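Local atomic coordinates of ABC-type amino acid transport system, permease component (Caldanaerobacter subterraneus subsp. tengcongensis MB4, PDB entry 4YMU), a protein that probably carries amino acids such as arginine across the cell membrane, as the membrane-spanning permease of an ATP-binding cassette uptake system. Residues C[66-69]-C[70-74]; C[28-31]-C[32-36]; C[112-115]-C[116-120]; C[140-143]-C[144-148]; C[17-20]-C[21-25]. One frame throughout, in Å; residues are numbered along the deposited sequence.

All five contacts are local: four lie along helices and contact 3 is the turn leading into one. Along the chain they run contact 5, 2, 1, 3, 4. Contacts 5 and 2 share helix 12-44, their centres about 16 Å apart. Contact 1 opens helix 67-75, with its centre about 17 Å from that of contact 2. Contact 3 leads into helix 117-124 and contact 4 lies on helix 129-160; they touch each other, with centres about 14 Å apart. Contact 1 holds part of the arginine pocket, whereas contact 3, about 38 Å from it between centres, meets another protein. Contacts 3 and 5 lie on opposite sides of the chain's centre.

Contact 1: C[66-69]-C[70-74]; sequences PLLV and QLLLI. With ARG (arginine), chain I.
OXT of the bound arginine accepts a hydrogen bond from Leu67 N at 2.8 Å with an N-H...O angle of 162°, and this is the shortest sound polar bond of the contact. It illustrates a carboxylate held at the N-terminus of a helix: Pro66 occupies the N-cap position of helix 67-75, and the first turn points a backbone N-H at the ligand. The helix end would probably favour the negative charge there. Asn98, Glu152 and Glu159, with Lys158 and Glu159 of the second subunit, are also hydrogen-bonded to the arginine.

Behind the ligand the turn closes through Leu71 N to Leu67 O at 2.9 Å, a bond lying in the carbonyl plane, while the bond from Gln70 N to Pro66 O is weak. Gln70 projects back over the start of the helix because its CG stands beside the backbone N (chi1 -66°), which brings CG to 3.5 Å from Pro66 O; the rest of the chain is extended and reaches Asn98. An alanine here has no CG, which is likely to leave Pro66 O less covered and Asn98 without a packing neighbour. Further along, Leu68 and Leu72 cross obliquely. The second subunit borders this face, its Tyr189 packing on Leu72 and its Ser164 on Leu68. One methyl makes the apolar join within the helix: Leu68 CD2 lies 3.7 Å from Leu72 CG.

Contact 2: C[28-31]-C[32-36]; sequences LAVT and IGVLM
Ile32 lays its side chain back along the preceding turn toward Leu28, one residue pair in the i to i+4 ladder of helix 12-44, a predicted membrane-spanning helix. Its path can be followed atom by atom. CB sits 3.4 Å from Leu28 O. CG1 stands beside the backbone N, opposite the carbonyl carbon (chi1 -74°), a setting that carries the long branch back over the same oxygen, at 3.3 Å from CG1. CD1 then continues outward and meets a methyl of the earlier residue, Leu28 CD1, at 3.7 Å. The two side chains lie side by side and point the same way, so the branch of Ile32 shields Leu28 O while its tip adds apolar contact. That oxygen is already engaged, accepting from Ile32 N at 3.0 Å. Both side chains also face helix 87-112, where Leu28 packs on Val92 and Ile32 on Ala96.

On another side of the helix, Val34 repeats the theme with a shorter side chain: its CG2 approaches Val30 O to 3.2 Å and only grazes the Val30 methyl CG1. Gly33 is buried and brings no side chain. Thr31 handles its hydroxyl within the helix, OG1 being hydrogen-bonded to Phe27 O one turn earlier. The carbonyl of Thr31 is held less firmly than its neighbours, since the bonds it accepts from Val34 N and Leu35 N are both weak. Over this oxygen lies a methyl of the last contributing side chain, with Leu35 CD1 at 3.6 Å from Thr31 O.

Contact 3: C[112-115]-C[116-120]; sequences QAVD and PGQNE
The side chains of Asp115 and Pro116 cross at about a right angle, carboxylate and ring each presenting something different to the other. Over one face of the carboxylate lies the ring methylene, Pro116 CD being 3.6 Å from Asp115 CG. Seen from the proline, OD2 hangs above the nitrogen end of one ring face, where a proline nitrogen has no N-H to donate. The edge of the carboxylate does the polar work: Asp115 OD2 uses its anti lone pair, the one turned away from the other oxygen, to accept from Gly117 N at 2.6 Å and an N-H...O angle of 150°.

A side-chain oxygen bonded to the N-H two residues on defines an Asx turn, here a capping bond at the entry to helix 117-124. The first torsion places the group: CG lies opposite the backbone N (chi1 -172°), swinging the carboxylate forward over the turn. Gly117 has no CB to press on OD2. The backbone adds a second tie, Gln118 N to Asp115 O at 2.9 Å, with the donor above the carbonyl plane. Gln118 CB and CG lie over the same oxygen, CB at 3.3 Å from Asp115 O. The amide end of Gln118 works away from the turn, NE2 bonding to the backbone of another protein's chain and OE1 to Gln140 of helix 129-160.

Outside the turn, Glu120 OE2 pairs with a basic side chain of that other protein in a salt bridge, consistent with the short coupling helix by which permeases of this family dock on the ATP-binding subunit. The negative carboxylate of Asp115 would probably be favoured by the helix N-terminus and by its bond from Gly117 N.

Contact 4: C[140-143]-C[144-148]; sequences QAIK and NILPA
The backbone here is helical but uneven: Ile142 O accepts twice, from Leu146 N at 2.9 Å in an almost straight bond of 176° and from Ile145 N at 3.0 Å from well above the carbonyl plane.

Among the side chains, Ile142 and Leu146 lie alongside each other on the surface and point the same way, Ile142 CG2 reaching Leu146 CD1 at 4.1 Å. Ile145 turns inward, its CG1 placed beside the backbone N (chi1 -67°) and thereby brought to 3.1 Å from Ala141 O; beyond it, CD1 extends past the Ala141 methyl, 4.2 Å from Ala141 CB. Ala141 packs on Ile111 and Ile145 on Ile106 of helix 87-112.

Asn144 folds its amide back over the preceding turn, CG being 3.6 Å from Gln140 O, but the polar end serves another part of the fold: ND2 donates to Gly110 O at the end of helix 87-112, and OD1 takes a weak bond from Arg215 near the C-terminus. A leucine in its place would probably leave Gly110 O without this donor and weaken the tie between the two helices.

The bonds from Asn144 N and Ile145 N to Ala141 O are weak, whereas Asn144 N to Gln140 O is sound. At Pro147 the ladder breaks, because proline has no N-H to offer; instead its ring methylene CD sits against Lys143 O at 3.2 Å. A proline that interrupts the hydrogen-bond ladder inside a continuing helix is the hallmark of a proline kink, and helix 129-160, which farther on supplies arginine-pocket residues, is bent in this way.

Contact 5: C[17-20]-C[21-25]; sequences SGLI and MTLKL
Leu19 and Leu23 make the close side-chain contact of this stretch, CD1 of Leu19 meeting CD1 of Leu23 at 3.6 Å. They stand one turn apart on helix 12-44, within its predicted membrane-spanning part, and both pack on Met199. CG of Leu19 lies opposite its own backbone N (chi1 171°), a setting that brings CD1 up to the following turn, while Leu23 CD1 also rests on Leu19 O at 3.6 Å. The same carbonyl accepts from Leu23 N at 2.9 Å in a bond of 170°. Thr22, buried next to this pair, has CB 3.4 Å from Leu19 O, and its OG1 is hydrogen-bonded to Leu171 N of a neighbouring loop.

On the surface side it is the side chains that are looser. Ser17 and Ile20 lie there, and the tie from Met21 N to Ser17 O is longer, 3.2 Å at an angle of 140°. Ile20 touches chiefly the neighbouring backbone, although Ile20 O is soundly bonded, by Lys24 N at 2.9 Å. Lys24 keeps only CB of its side chain close, 3.4 Å from Ile20 O; its extended chain carries the ammonium group away to a cation-pi contact with Phe88.

Three helices border the inner side: 186-214 through Met199 and Tyr196, 129-160 through Leu157 and Ser160 beside Thr22, and 87-112 through Val92 and Leu95 on Leu25. Of the loop residues, Phe168 touches Met21 and Leu25, and Asp170 touches Thr22.

Contact 1: C[66-69]-C[70-74]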
loop_
_atom_site.group_PDB
_atom_site.type_symbol
_atom_site.label_atom_id
_atom_site.label_comp_id
_atom_site.label_asym_id
_atom_site.label_seq_id
_atom_site.Cartn_x
_atom_site.Cartn_y
_atom_site.Cartn_z
ATOM N N PRO C 66 -25.663 -12.856 7.320
ATOM C CA PRO C 66 -25.191 -14.182 6.879
ATOM C C PRO C 66 -25.836 -14.709 5.589
ATOM O O PRO C 66 -27.039 -14.495 5.350
ATOM C CB PRO C 66 -25.546 -15.097 8.062
ATOM C CG PRO C 66 -25.644 -14.186 9.238
ATOM C CD PRO C 66 -26.231 -12.912 8.679
ATOM N N LEU C 67 -25.026 -15.377 4.763
ATOM C CA LEU C 67 -25.502 -15.996 3.522
ATOM C C LEU C 67 -26.602 -17.028 3.823
ATOM O O LEU C 67 -27.563 -17.138 3.073
ATOM C CB LEU C 67 -24.346 -16.700 2.807
ATOM C CG LEU C 67 -24.317 -16.885 1.282
ATOM C CD1 LEU C 67 -23.738 -18.244 0.916
ATOM C CD2 LEU C 67 -25.639 -16.640 0.583
ATOM N N LEU C 68 -26.431 -17.799 4.898
ATOM C CA LEU C 68 -27.395 -18.831 5.287
ATOM C C LEU C 68 -28.766 -18.202 5.443
ATOM O O LEU C 68 -29.746 -18.641 4.808
ATOM C CB LEU C 68 -26.994 -19.478 6.618
ATOM C CG LEU C 68 -27.239 -20.972 6.880
ATOM C CD1 LEU C 68 -27.501 -21.223 8.355
ATOM C CD2 LEU C 68 -28.345 -21.569 6.014
ATOM N N VAL C 69 -28.823 -17.157 6.267
ATOM C CA VAL C 69 -30.076 -16.466 6.531
ATOM C C VAL C 69 -30.756 -15.987 5.243
ATOM O O VAL C 69 -31.969 -16.083 5.113
ATOM C CB VAL C 69 -29.896 -15.338 7.568
ATOM C CG1 VAL C 69 -31.126 -14.464 7.668
ATOM C CG2 VAL C 69 -29.530 -15.924 8.927
ATOM N N GLN C 70 -29.972 -15.563 4.263
ATOM C CA GLN C 70 -30.523 -15.127 2.979
ATOM C C GLN C 70 -31.093 -16.312 2.203
ATOM O O GLN C 70 -32.177 -16.212 1.602
ATOM C CB GLN C 70 -29.453 -14.410 2.151
ATOM C CG GLN C 70 -28.985 -13.090 2.757
ATOM C CD GLN C 70 -27.608 -12.616 2.248
ATOM O OE1 GLN C 70 -26.859 -11.966 2.976
ATOM N NE2 GLN C 70 -27.280 -12.947 1.002
ATOM N N LEU C 71 -30.351 -17.421 2.209
ATOM C CA LEU C 71 -30.787 -18.657 1.558
ATOM C C LEU C 71 -32.152 -19.077 2.092
ATOM O O LEU C 71 -33.113 -19.224 1.334
ATOM C CB LEU C 71 -29.796 -19.790 1.830
ATOM C CG LEU C 71 -29.475 -20.822 0.735
ATOM C CD1 LEU C 71 -29.502 -22.241 1.287
ATOM C CD2 LEU C 71 -30.351 -20.687 -0.492
ATOM N N LEU C 72 -32.218 -19.274 3.407
ATOM C CA LEU C 72 -33.437 -19.723 4.064
ATOM C C LEU C 72 -34.572 -18.713 3.885
ATOM O O LEU C 72 -35.722 -19.099 3.641
ATOM C CB LEU C 72 -33.171 -19.945 5.553
ATOM C CG LEU C 72 -32.009 -20.886 5.856
ATOM C CD1 LEU C 72 -31.906 -21.120 7.341
ATOM C CD2 LEU C 72 -32.152 -22.188 5.106
ATOM N N LEU C 73 -34.238 -17.427 3.965
ATOM C CA LEU C 73 -35.232 -16.377 3.799
ATOM C C LEU C 73 -35.892 -16.543 2.450
ATOM O O LEU C 73 -37.111 -16.453 2.350
ATOM C CB LEU C 73 -34.620 -14.982 3.911
ATOM C CG LEU C 73 -35.627 -13.837 3.763
ATOM C CD1 LEU C 73 -36.545 -13.817 4.954
ATOM C CD2 LEU C 73 -34.946 -12.483 3.603
ATOM N N ILE C 74 -35.105 -16.829 1.417
ATOM C CA ILE C 74 -35.720 -17.063 0.125
ATOM C C ILE C 74 -36.492 -18.395 0.106
ATOM O O ILE C 74 -37.636 -18.455 -0.360
ATOM C CB ILE C 74 -34.721 -17.038 -1.032
ATOM C CG1 ILE C 74 -34.046 -15.664 -1.145
ATOM C CG2 ILE C 74 -35.436 -17.395 -2.340
ATOM C CD1 ILE C 74 -33.084 -15.565 -2.305
HETATM N N ARG I . -19.881 -16.903 4.746
HETATM C CA ARG I . -19.858 -15.463 5.013
HETATM C C ARG I . -21.256 -14.886 5.156
HETATM O O ARG I . -21.414 -13.720 5.541
HETATM C CB ARG I . -19.140 -14.708 3.899
HETATM C CG ARG I . -19.880 -14.656 2.588
HETATM C CD ARG I . -18.972 -14.079 1.514
HETATM N NE ARG I . -19.680 -13.800 0.273
HETATM C CZ ARG I . -19.085 -13.489 -0.871
HETATM N NH1 ARG I . -19.814 -13.250 -1.954
HETATM N NH2 ARG I . -17.759 -13.428 -0.934
HETATM O OXT ARG I . -22.241 -15.564 4.864
#

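Contact 2: C[28-31]-C[32-36]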
loop_
_atom_site.group_PDB
_atom_site.type_symbol
_atom_site.label_atom_id
_atom_site.label_comp_id
_atom_site.label_asym_id
_atom_site.label_seq_id
_atom_site.Cartn_x
_atom_site.Cartn_y
_atom_site.Cartn_z
ATOM N N LEU C 28 -23.106 -19.817 -12.464
ATOM C CA LEU C 28 -24.326 -19.073 -12.765
ATOM C C LEU C 28 -24.585 -17.953 -11.755
ATOM O O LEU C 28 -24.994 -16.853 -12.131
ATOM C CB LEU C 28 -25.525 -20.027 -12.840
ATOM C CG LEU C 28 -26.895 -19.422 -13.155
ATOM C CD1 LEU C 28 -26.865 -18.641 -14.468
ATOM C CD2 LEU C 28 -27.964 -20.520 -13.208
ATOM N N ALA C 29 -24.341 -18.232 -10.477
ATOM C CA ALA C 29 -24.606 -17.252 -9.433
ATOM C C ALA C 29 -23.646 -16.084 -9.575
ATOM O O ALA C 29 -24.063 -14.923 -9.701
ATOM C CB ALA C 29 -24.472 -17.884 -8.061
ATOM N N VAL C 30 -22.357 -16.412 -9.593
ATOM C CA VAL C 30 -21.309 -15.417 -9.726
ATOM C C VAL C 30 -21.504 -14.587 -10.995
ATOM O O VAL C 30 -21.384 -13.362 -10.950
ATOM C CB VAL C 30 -19.914 -16.056 -9.689
ATOM C CG1 VAL C 30 -18.860 -15.035 -10.067
ATOM C CG2 VAL C 30 -19.636 -16.616 -8.294
ATOM N N THR C 31 -21.794 -15.249 -12.116
ATOM C CA THR C 31 -22.084 -14.547 -13.365
ATOM C C THR C 31 -23.197 -13.521 -13.191
ATOM O O THR C 31 -23.059 -12.366 -13.589
ATOM C CB THR C 31 -22.486 -15.507 -14.488
ATOM O OG1 THR C 31 -21.330 -16.200 -14.962
ATOM C CG2 THR C 31 -23.088 -14.740 -15.646
ATOM N N ILE C 32 -24.291 -13.953 -12.573
ATOM C CA ILE C 32 -25.435 -13.088 -12.334
ATOM C C ILE C 32 -25.084 -12.046 -11.283
ATOM O O ILE C 32 -25.469 -10.884 -11.400
ATOM C CB ILE C 32 -26.678 -13.916 -11.892
ATOM C CG1 ILE C 32 -27.278 -14.661 -13.095
ATOM C CG2 ILE C 32 -27.737 -13.023 -11.282
ATOM C CD1 ILE C 32 -28.327 -15.674 -12.726
ATOM N N GLY C 33 -24.330 -12.467 -10.271
ATOM C CA GLY C 33 -23.907 -11.581 -9.195
ATOM C C GLY C 33 -23.019 -10.436 -9.666
ATOM O O GLY C 33 -22.954 -9.382 -9.029
ATOM N N VAL C 34 -22.333 -10.653 -10.784
ATOM C CA VAL C 34 -21.478 -9.637 -11.376
ATOM C C VAL C 34 -22.326 -8.594 -12.094
ATOM O O VAL C 34 -22.184 -7.395 -11.845
ATOM C CB VAL C 34 -20.475 -10.256 -12.367
ATOM C CG1 VAL C 34 -19.932 -9.202 -13.318
ATOM C CG2 VAL C 34 -19.344 -10.938 -11.612
ATOM N N LEU C 35 -23.210 -9.055 -12.977
ATOM C CA LEU C 35 -24.091 -8.159 -13.725
ATOM C C LEU C 35 -24.937 -7.347 -12.765
ATOM O O LEU C 35 -25.087 -6.136 -12.914
ATOM C CB LEU C 35 -25.007 -8.940 -14.661
ATOM C CG LEU C 35 -24.532 -9.136 -16.099
ATOM C CD1 LEU C 35 -23.195 -9.863 -16.126
ATOM C CD2 LEU C 35 -25.574 -9.879 -16.903
ATOM N N MET C 36 -25.479 -8.019 -11.766
ATOM C CA MET C 36 -26.227 -7.323 -10.743
ATOM C C MET C 36 -25.295 -6.362 -10.018
ATOM O O MET C 36 -25.633 -5.197 -9.822
ATOM C CB MET C 36 -26.806 -8.325 -9.749
ATOM C CG MET C 36 -27.855 -9.248 -10.337
ATOM S SD MET C 36 -28.526 -10.323 -9.058
ATOM C CE MET C 36 -29.646 -9.164 -8.274
#

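Contact 3: C[112-115]-C[116-120]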
loop_
_atom_site.group_PDB
_atom_site.type_symbol
_atom_site.label_atom_id
_atom_site.label_comp_id
_atom_site.label_asym_id
_atom_site.label_seq_id
_atom_site.Cartn_x
_atom_site.Cartn_y
_atom_site.Cartn_z
ATOM N N GLN C 112 -11.412 3.110 -6.915
ATOM C CA GLN C 112 -10.731 3.933 -5.915
ATOM C C GLN C 112 -9.214 3.671 -5.874
ATOM O O GLN C 112 -8.444 4.475 -5.343
ATOM C CB GLN C 112 -11.337 3.648 -4.539
ATOM C CG GLN C 112 -11.017 4.653 -3.450
ATOM C CD GLN C 112 -10.718 3.958 -2.121
ATOM O OE1 GLN C 112 -11.426 3.026 -1.715
ATOM N NE2 GLN C 112 -9.642 4.388 -1.454
ATOM N N ALA C 113 -8.785 2.569 -6.474
ATOM C CA ALA C 113 -7.404 2.137 -6.348
ATOM C C ALA C 113 -6.506 2.636 -7.465
ATOM O O ALA C 113 -5.298 2.527 -7.359
ATOM C CB ALA C 113 -7.318 0.637 -6.256
ATOM N N VAL C 114 -7.068 3.152 -8.552
ATOM C CA VAL C 114 -6.192 3.739 -9.562
ATOM C C VAL C 114 -5.698 5.095 -9.042
ATOM O O VAL C 114 -6.481 5.868 -8.471
ATOM C CB VAL C 114 -6.857 3.838 -10.972
ATOM C CG1 VAL C 114 -8.225 3.238 -10.953
ATOM C CG2 VAL C 114 -6.901 5.270 -11.471
ATOM N N ASP C 115 -4.401 5.362 -9.207
ATOM C CA ASP C 115 -3.795 6.584 -8.661
ATOM C C ASP C 115 -4.578 7.803 -9.106
ATOM O O ASP C 115 -4.777 7.987 -10.300
ATOM C CB ASP C 115 -2.367 6.732 -9.158
ATOM C CG ASP C 115 -1.628 7.875 -8.479
ATOM O OD1 ASP C 115 -0.649 7.609 -7.740
ATOM O OD2 ASP C 115 -1.991 9.049 -8.724
ATOM N N PRO C 116 -4.995 8.651 -8.147
ATOM C CA PRO C 116 -5.826 9.850 -8.394
ATOM C C PRO C 116 -5.149 10.868 -9.327
ATOM O O PRO C 116 -5.784 11.790 -9.861
ATOM C CB PRO C 116 -6.040 10.447 -7.000
ATOM C CG PRO C 116 -4.981 9.790 -6.119
ATOM C CD PRO C 116 -4.658 8.471 -6.724
ATOM N N GLY C 117 -3.847 10.699 -9.513
ATOM C CA GLY C 117 -3.101 11.527 -10.436
ATOM C C GLY C 117 -3.645 11.346 -11.839
ATOM O O GLY C 117 -3.711 12.299 -12.607
ATOM N N GLN C 118 -4.051 10.122 -12.169
ATOM C CA GLN C 118 -4.544 9.840 -13.509
ATOM C C GLN C 118 -5.753 10.732 -13.853
ATOM O O GLN C 118 -5.832 11.340 -14.936
ATOM C CB GLN C 118 -4.884 8.358 -13.617
ATOM C CG GLN C 118 -3.672 7.466 -13.472
ATOM C CD GLN C 118 -2.763 7.563 -14.677
ATOM O OE1 GLN C 118 -3.163 7.260 -15.813
ATOM N NE2 GLN C 118 -1.534 8.014 -14.446
ATOM N N ASN C 119 -6.679 10.824 -12.909
ATOM C CA ASN C 119 -7.841 11.672 -13.076
ATOM C C ASN C 119 -7.398 13.116 -13.114
ATOM O O ASN C 119 -7.886 13.896 -13.942
ATOM C CB ASN C 119 -8.878 11.423 -11.976
ATOM C CG ASN C 119 -9.955 12.482 -11.939
ATOM O OD1 ASN C 119 -10.762 12.604 -12.861
ATOM N ND2 ASN C 119 -9.987 13.251 -10.852
ATOM N N GLU C 120 -6.465 13.471 -12.229
ATOM C CA GLU C 120 -5.912 14.839 -12.247
ATOM C C GLU C 120 -5.332 15.260 -13.604
ATOM O O GLU C 120 -5.567 16.381 -14.054
ATOM C CB GLU C 120 -4.870 15.036 -11.151
ATOM C CG GLU C 120 -5.473 15.031 -9.769
ATOM C CD GLU C 120 -4.594 15.715 -8.754
ATOM O OE1 GLU C 120 -3.365 15.859 -8.982
ATOM O OE2 GLU C 120 -5.119 16.132 -7.700
#

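Contact 4: C[140-143]-C[144-148]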
loop_
_atom_site.group_PDB
_atom_site.type_symbol
_atom_site.label_atom_id
_atom_site.label_comp_id
_atom_site.label_asym_id
_atom_site.label_seq_id
_atom_site.Cartn_x
_atom_site.Cartn_y
_atom_site.Cartn_z
ATOM N N GLN C 140 -8.283 1.113 -16.337
ATOM C CA GLN C 140 -7.280 0.718 -15.335
ATOM C C GLN C 140 -7.972 0.074 -14.132
ATOM O O GLN C 140 -7.480 -0.914 -13.542
ATOM C CB GLN C 140 -6.427 1.937 -14.915
ATOM C CG GLN C 140 -5.615 2.550 -16.067
ATOM C CD GLN C 140 -4.781 3.746 -15.642
ATOM O OE1 GLN C 140 -3.828 3.620 -14.865
ATOM N NE2 GLN C 140 -5.150 4.925 -16.137
ATOM N N ALA C 141 -9.120 0.651 -13.780
ATOM C CA ALA C 141 -9.973 0.089 -12.741
ATOM C C ALA C 141 -10.249 -1.352 -13.108
ATOM O O ALA C 141 -10.110 -2.231 -12.267
ATOM C CB ALA C 141 -11.287 0.861 -12.614
ATOM N N ILE C 142 -10.568 -1.590 -14.383
ATOM C CA ILE C 142 -10.879 -2.945 -14.862
ATOM C C ILE C 142 -9.777 -3.956 -14.557
ATOM O O ILE C 142 -10.062 -5.086 -14.129
ATOM C CB ILE C 142 -11.269 -2.966 -16.362
ATOM C CG1 ILE C 142 -12.751 -2.636 -16.523
ATOM C CG2 ILE C 142 -10.963 -4.311 -17.002
ATOM C CD1 ILE C 142 -13.061 -1.997 -17.854
ATOM N N LYS C 143 -8.529 -3.556 -14.772
ATOM C CA LYS C 143 -7.406 -4.426 -14.443
ATOM C C LYS C 143 -7.269 -4.576 -12.939
ATOM O O LYS C 143 -6.672 -5.539 -12.462
ATOM C CB LYS C 143 -6.093 -3.929 -15.058
ATOM C CG LYS C 143 -6.131 -3.844 -16.581
ATOM C CD LYS C 143 -4.865 -3.199 -17.131
ATOM C CE LYS C 143 -5.062 -2.642 -18.543
ATOM N NZ LYS C 143 -3.828 -1.938 -19.036
ATOM N N ASN C 144 -7.810 -3.630 -12.178
ATOM C CA ASN C 144 -7.845 -3.851 -10.733
ATOM C C ASN C 144 -8.926 -4.859 -10.353
ATOM O O ASN C 144 -8.776 -5.621 -9.397
ATOM C CB ASN C 144 -8.085 -2.553 -9.963
ATOM C CG ASN C 144 -6.907 -1.611 -10.019
ATOM O OD1 ASN C 144 -5.754 -2.037 -10.147
ATOM N ND2 ASN C 144 -7.187 -0.318 -9.885
ATOM N N ILE C 145 -10.001 -4.868 -11.138
ATOM C CA ILE C 145 -11.230 -5.558 -10.792
ATOM C C ILE C 145 -11.204 -7.035 -11.163
ATOM O O ILE C 145 -11.564 -7.889 -10.342
ATOM C CB ILE C 145 -12.427 -4.879 -11.475
ATOM C CG1 ILE C 145 -12.645 -3.482 -10.893
ATOM C CG2 ILE C 145 -13.680 -5.710 -11.297
ATOM C CD1 ILE C 145 -13.545 -2.597 -11.740
ATOM N N LEU C 146 -10.784 -7.329 -12.393
ATOM C CA LEU C 146 -10.729 -8.709 -12.890
ATOM C C LEU C 146 -10.069 -9.728 -11.941
ATOM O O LEU C 146 -10.591 -10.824 -11.757
ATOM C CB LEU C 146 -10.088 -8.783 -14.283
ATOM C CG LEU C 146 -10.853 -8.104 -15.424
ATOM C CD1 LEU C 146 -10.148 -8.326 -16.755
ATOM C CD2 LEU C 146 -12.298 -8.567 -15.490
ATOM N N PRO C 147 -8.919 -9.384 -11.338
ATOM C CA PRO C 147 -8.348 -10.399 -10.448
ATOM C C PRO C 147 -9.176 -10.605 -9.181
ATOM O O PRO C 147 -9.121 -11.684 -8.595
ATOM C CB PRO C 147 -6.986 -9.802 -10.066
ATOM C CG PRO C 147 -6.683 -8.818 -11.116
ATOM C CD PRO C 147 -8.006 -8.243 -11.510
ATOM N N ALA C 148 -9.928 -9.592 -8.764
ATOM C CA ALA C 148 -10.657 -9.696 -7.508
ATOM C C ALA C 148 -12.000 -10.385 -7.748
ATOM O O ALA C 148 -12.587 -10.966 -6.832
ATOM C CB ALA C 148 -10.838 -8.323 -6.861
#

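Contact 5: C[17-20]-C[21-25]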
loop_
_atom_site.group_PDB
_atom_site.type_symbol
_atom_site.label_atom_id
_atom_site.label_comp_id
_atom_site.label_asym_id
_atom_site.label_seq_id
_atom_site.Cartn_x
_atom_site.Cartn_y
_atom_site.Cartn_z
ATOM N N SER C 17 -20.735 -36.067 -10.118
ATOM C CA SER C 17 -22.003 -35.384 -10.369
ATOM C C SER C 17 -22.220 -34.213 -9.409
ATOM O O SER C 17 -22.755 -33.168 -9.790
ATOM C CB SER C 17 -23.168 -36.363 -10.250
ATOM O OG SER C 17 -24.395 -35.679 -10.404
ATOM N N GLY C 18 -21.815 -34.409 -8.158
ATOM C CA GLY C 18 -21.912 -33.370 -7.149
ATOM C C GLY C 18 -21.008 -32.214 -7.529
ATOM O O GLY C 18 -21.435 -31.052 -7.511
ATOM N N LEU C 19 -19.768 -32.548 -7.899
ATOM C CA LEU C 19 -18.798 -31.569 -8.388
ATOM C C LEU C 19 -19.331 -30.700 -9.526
ATOM O O LEU C 19 -19.342 -29.474 -9.418
ATOM C CB LEU C 19 -17.527 -32.278 -8.861
ATOM C CG LEU C 19 -16.508 -31.391 -9.586
ATOM C CD1 LEU C 19 -16.135 -30.179 -8.752
ATOM C CD2 LEU C 19 -15.257 -32.192 -9.932
ATOM N N ILE C 20 -19.785 -31.340 -10.599
ATOM C CA ILE C 20 -20.335 -30.634 -11.745
ATOM C C ILE C 20 -21.452 -29.688 -11.321
ATOM O O ILE C 20 -21.620 -28.609 -11.883
ATOM C CB ILE C 20 -20.843 -31.619 -12.802
ATOM C CG1 ILE C 20 -19.673 -32.389 -13.407
ATOM C CG2 ILE C 20 -21.642 -30.906 -13.883
ATOM C CD1 ILE C 20 -20.050 -33.164 -14.647
ATOM N N MET C 21 -22.202 -30.091 -10.307
ATOM C CA MET C 21 -23.327 -29.298 -9.834
ATOM C C MET C 21 -22.817 -28.106 -9.018
ATOM O O MET C 21 -23.376 -27.012 -9.086
ATOM C CB MET C 21 -24.288 -30.165 -9.016
ATOM C CG MET C 21 -25.761 -29.906 -9.287
ATOM S SD MET C 21 -26.340 -30.520 -10.890
ATOM C CE MET C 21 -27.841 -29.572 -11.123
ATOM N N THR C 22 -21.764 -28.315 -8.235
ATOM C CA THR C 22 -21.168 -27.196 -7.515
ATOM C C THR C 22 -20.680 -26.158 -8.524
ATOM O O THR C 22 -20.939 -24.967 -8.363
ATOM C CB THR C 22 -20.023 -27.629 -6.593
ATOM O OG1 THR C 22 -20.555 -28.317 -5.453
ATOM C CG2 THR C 22 -19.236 -26.406 -6.118
ATOM N N LEU C 23 -20.021 -26.628 -9.583
ATOM C CA LEU C 23 -19.562 -25.774 -10.686
ATOM C C LEU C 23 -20.713 -24.988 -11.313
ATOM O O LEU C 23 -20.657 -23.758 -11.408
ATOM C CB LEU C 23 -18.891 -26.621 -11.771
ATOM C CG LEU C 23 -17.373 -26.789 -11.757
ATOM C CD1 LEU C 23 -16.866 -27.018 -10.352
ATOM C CD2 LEU C 23 -16.974 -27.949 -12.651
ATOM N N LYS C 24 -21.734 -25.714 -11.761
ATOM C CA LYS C 24 -22.914 -25.132 -12.402
ATOM C C LYS C 24 -23.576 -24.051 -11.541
ATOM O O LYS C 24 -23.895 -22.961 -12.020
ATOM C CB LYS C 24 -23.921 -26.246 -12.719
ATOM C CG LYS C 24 -25.279 -25.764 -13.206
ATOM C CD LYS C 24 -26.295 -26.909 -13.243
ATOM C CE LYS C 24 -27.665 -26.447 -13.751
ATOM N NZ LYS C 24 -28.734 -27.503 -13.653
ATOM N N LEU C 25 -23.765 -24.367 -10.266
ATOM C CA LEU C 25 -24.331 -23.437 -9.297
ATOM C C LEU C 25 -23.507 -22.142 -9.177
ATOM O O LEU C 25 -24.036 -21.037 -9.345
ATOM C CB LEU C 25 -24.412 -24.119 -7.929
ATOM C CG LEU C 25 -25.541 -23.770 -6.951
ATOM C CD1 LEU C 25 -24.969 -23.611 -5.553
ATOM C CD2 LEU C 25 -26.346 -22.540 -7.355
#